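Local coordinates for protein Poly(A) ribonuclease POP2 (Saccharomyces cerevisiae, PDB 1UOC) that removes poly(A) tails from mRNA as a 3'-exoribonuclease subunit of the CCR4-NOT deadenylase complex, probably with magnesium as cofactor, at residues 143-148 against 172-177. Residues are numbered along the deposited sequence; the frame is centred on the assembly and turned at random.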
loop_
_atom_site.group_PDB
_atom_site.type_symbol
_atom_site.label_atom_id
_atom_site.label_comp_id
_atom_site.label_asym_id
_atom_site.label_seq_id
_atom_site.Cartn_x
_atom_site.Cartn_y
_atom_site.Cartn_z
ATOM N N GLN A 143 8.193 -13.857 -4.299
ATOM C CA GLN A 143 8.250 -14.629 -5.532
ATOM C C GLN A 143 6.850 -14.683 -6.156
ATOM O O GLN A 143 6.696 -14.503 -7.356
ATOM C CB GLN A 143 8.769 -16.040 -5.249
ATOM C CG GLN A 143 9.161 -16.814 -6.502
ATOM C CD GLN A 143 10.284 -16.141 -7.285
ATOM O OE1 GLN A 143 11.358 -15.854 -6.739
ATOM N NE2 GLN A 143 10.042 -15.892 -8.573
ATOM N N LEU A 144 5.829 -14.926 -5.337
ATOM C CA LEU A 144 4.464 -14.973 -5.844
ATOM C C LEU A 144 4.035 -13.602 -6.400
ATOM O O LEU A 144 3.266 -13.518 -7.371
ATOM C CB LEU A 144 3.514 -15.419 -4.736
ATOM C CG LEU A 144 3.546 -16.919 -4.417
ATOM C CD1 LEU A 144 2.585 -17.270 -3.272
ATOM C CD2 LEU A 144 3.159 -17.680 -5.666
ATOM N N LEU A 145 4.544 -12.536 -5.793
ATOM C CA LEU A 145 4.219 -11.181 -6.225
ATOM C C LEU A 145 4.851 -10.889 -7.578
ATOM O O LEU A 145 4.250 -10.237 -8.424
ATOM C CB LEU A 145 4.718 -10.160 -5.205
ATOM C CG LEU A 145 4.395 -8.710 -5.554
ATOM C CD1 LEU A 145 2.893 -8.559 -5.727
ATOM C CD2 LEU A 145 4.896 -7.771 -4.468
ATOM N N MET A 146 6.070 -11.378 -7.769
ATOM C CA MET A 146 6.788 -11.172 -9.021
ATOM C C MET A 146 6.058 -11.762 -10.212
ATOM O O MET A 146 5.979 -11.136 -11.273
ATOM C CB MET A 146 8.185 -11.791 -8.950
ATOM C CG MET A 146 9.304 -10.791 -8.674
ATOM S SD MET A 146 9.387 -9.479 -9.925
ATOM C CE MET A 146 9.653 -10.471 -11.422
ATOM N N ASP A 147 5.510 -12.960 -10.025
ATOM C CA ASP A 147 4.806 -13.661 -11.100
ATOM C C ASP A 147 3.286 -13.471 -11.115
ATOM O O ASP A 147 2.586 -14.074 -11.930
ATOM C CB ASP A 147 5.119 -15.165 -11.032
ATOM C CG ASP A 147 6.620 -15.455 -10.974
ATOM O OD1 ASP A 147 7.381 -14.874 -11.785
ATOM O OD2 ASP A 147 7.039 -16.270 -10.117
ATOM N N SER A 148 2.774 -12.623 -10.234
ATOM C CA SER A 148 1.337 -12.411 -10.152
ATOM C C SER A 148 0.742 -11.644 -11.328
ATOM O O SER A 148 -0.461 -11.732 -11.594
ATOM C CB SER A 148 0.998 -11.670 -8.855
ATOM O OG SER A 148 1.513 -10.352 -8.889
ATOM N N ASN A 172 13.071 -3.895 -2.050
ATOM C CA ASN A 172 14.076 -4.597 -1.261
ATOM C C ASN A 172 13.890 -6.117 -1.266
ATOM O O ASN A 172 14.865 -6.872 -1.269
ATOM C CB ASN A 172 14.049 -4.092 0.181
ATOM C CG ASN A 172 15.241 -4.566 0.984
ATOM O OD1 ASN A 172 15.144 -4.782 2.190
ATOM N ND2 ASN A 172 16.378 -4.717 0.320
ATOM N N ILE A 173 12.637 -6.562 -1.254
ATOM C CA ILE A 173 12.346 -7.990 -1.252
ATOM C C ILE A 173 12.308 -8.547 -2.671
ATOM O O ILE A 173 12.808 -9.641 -2.931
ATOM C CB ILE A 173 11.004 -8.299 -0.551
ATOM C CG1 ILE A 173 9.847 -7.628 -1.287
ATOM C CG2 ILE A 173 11.053 -7.822 0.880
ATOM C CD1 ILE A 173 8.475 -7.973 -0.722
ATOM N N LEU A 174 11.721 -7.786 -3.589
ATOM C CA LEU A 174 11.626 -8.208 -4.985
ATOM C C LEU A 174 12.996 -8.381 -5.628
ATOM O O LEU A 174 13.154 -9.168 -6.559
ATOM C CB LEU A 174 10.817 -7.194 -5.801
ATOM C CG LEU A 174 9.300 -7.188 -5.628
ATOM C CD1 LEU A 174 8.709 -5.978 -6.343
ATOM C CD2 LEU A 174 8.720 -8.484 -6.183
ATOM N N MET A 175 13.981 -7.638 -5.135
ATOM C CA MET A 175 15.329 -7.714 -5.684
ATOM C C MET A 175 16.204 -8.686 -4.905
ATOM O O MET A 175 15.780 -9.232 -3.881
ATOM C CB MET A 175 15.979 -6.323 -5.707
ATOM C CG MET A 175 15.309 -5.347 -6.671
ATOM S SD MET A 175 16.198 -3.783 -6.874
ATOM C CE MET A 175 17.529 -4.313 -7.928
ATOM N N ASN A 176 17.421 -8.898 -5.405
ATOM C CA ASN A 176 18.381 -9.813 -4.785
ATOM C C ASN A 176 18.926 -9.210 -3.492
ATOM O O ASN A 176 20.106 -9.363 -3.183
ATOM C CB ASN A 176 19.551 -10.086 -5.744
ATOM C CG ASN A 176 19.118 -10.151 -7.203
ATOM O OD1 ASN A 176 18.785 -9.128 -7.814
ATOM N ND2 ASN A 176 19.119 -11.355 -7.768
ATOM N N ASP A 177 18.056 -8.539 -2.741
ATOM C CA ASP A 177 18.415 -7.864 -1.495
ATOM C C ASP A 177 19.498 -6.823 -1.780
ATOM O O ASP A 177 20.010 -6.165 -0.872
ATOM C CB ASP A 177 18.858 -8.878 -0.415
ATOM C CG ASP A 177 20.374 -9.131 -0.383
ATOM O OD1 ASP A 177 20.817 -9.885 0.513
ATOM O OD2 ASP A 177 21.130 -8.601 -1.226
#
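Leu174 reaches across to Leu145 and Met146 and joins the C-terminal ends of helices 138-146 and 165-174. Its CD2 methyl does the touching. That methyl lies 3.4 Å from CG of Met146, tighter than usual van der Waals contact, and 3.9 Å from SD of the same residue. With CG anti to its own carbonyl carbon (chi1 -75°), the end of Leu174 comes nearer the other helix than its CB direction alone would suggest. Met146 is bent at both chi2 and chi3, and its side chain runs at a slant to that of Leu174. Leu145 meets the same methyl more loosely: its CD2 is 4.3 Å from CD2 of Leu174. Just past the helix end, Ser148 OG donates to the carbonyl O of Leu145 at 2.8 Å, tilted 29° from the carbonyl plane. The hydroxyl of Ser148 also hydrogen-bonds Leu150 N.

Met151 packs on both Leu145 and Leu174, while Tyr193 of helix 183-193 touches Met146. A bound xenon lies beside the side chain of Leu174. Strand 157-160 of the central mixed sheet lies between the two helices in the chain, in the RNase D (DEDD nuclease) domain. The contact is apolar throughout, so dispersion and burial of apolar surface, not directed bonds, join these helix ends; the xenon beside Leu174 is consistent with an apolar surrounding.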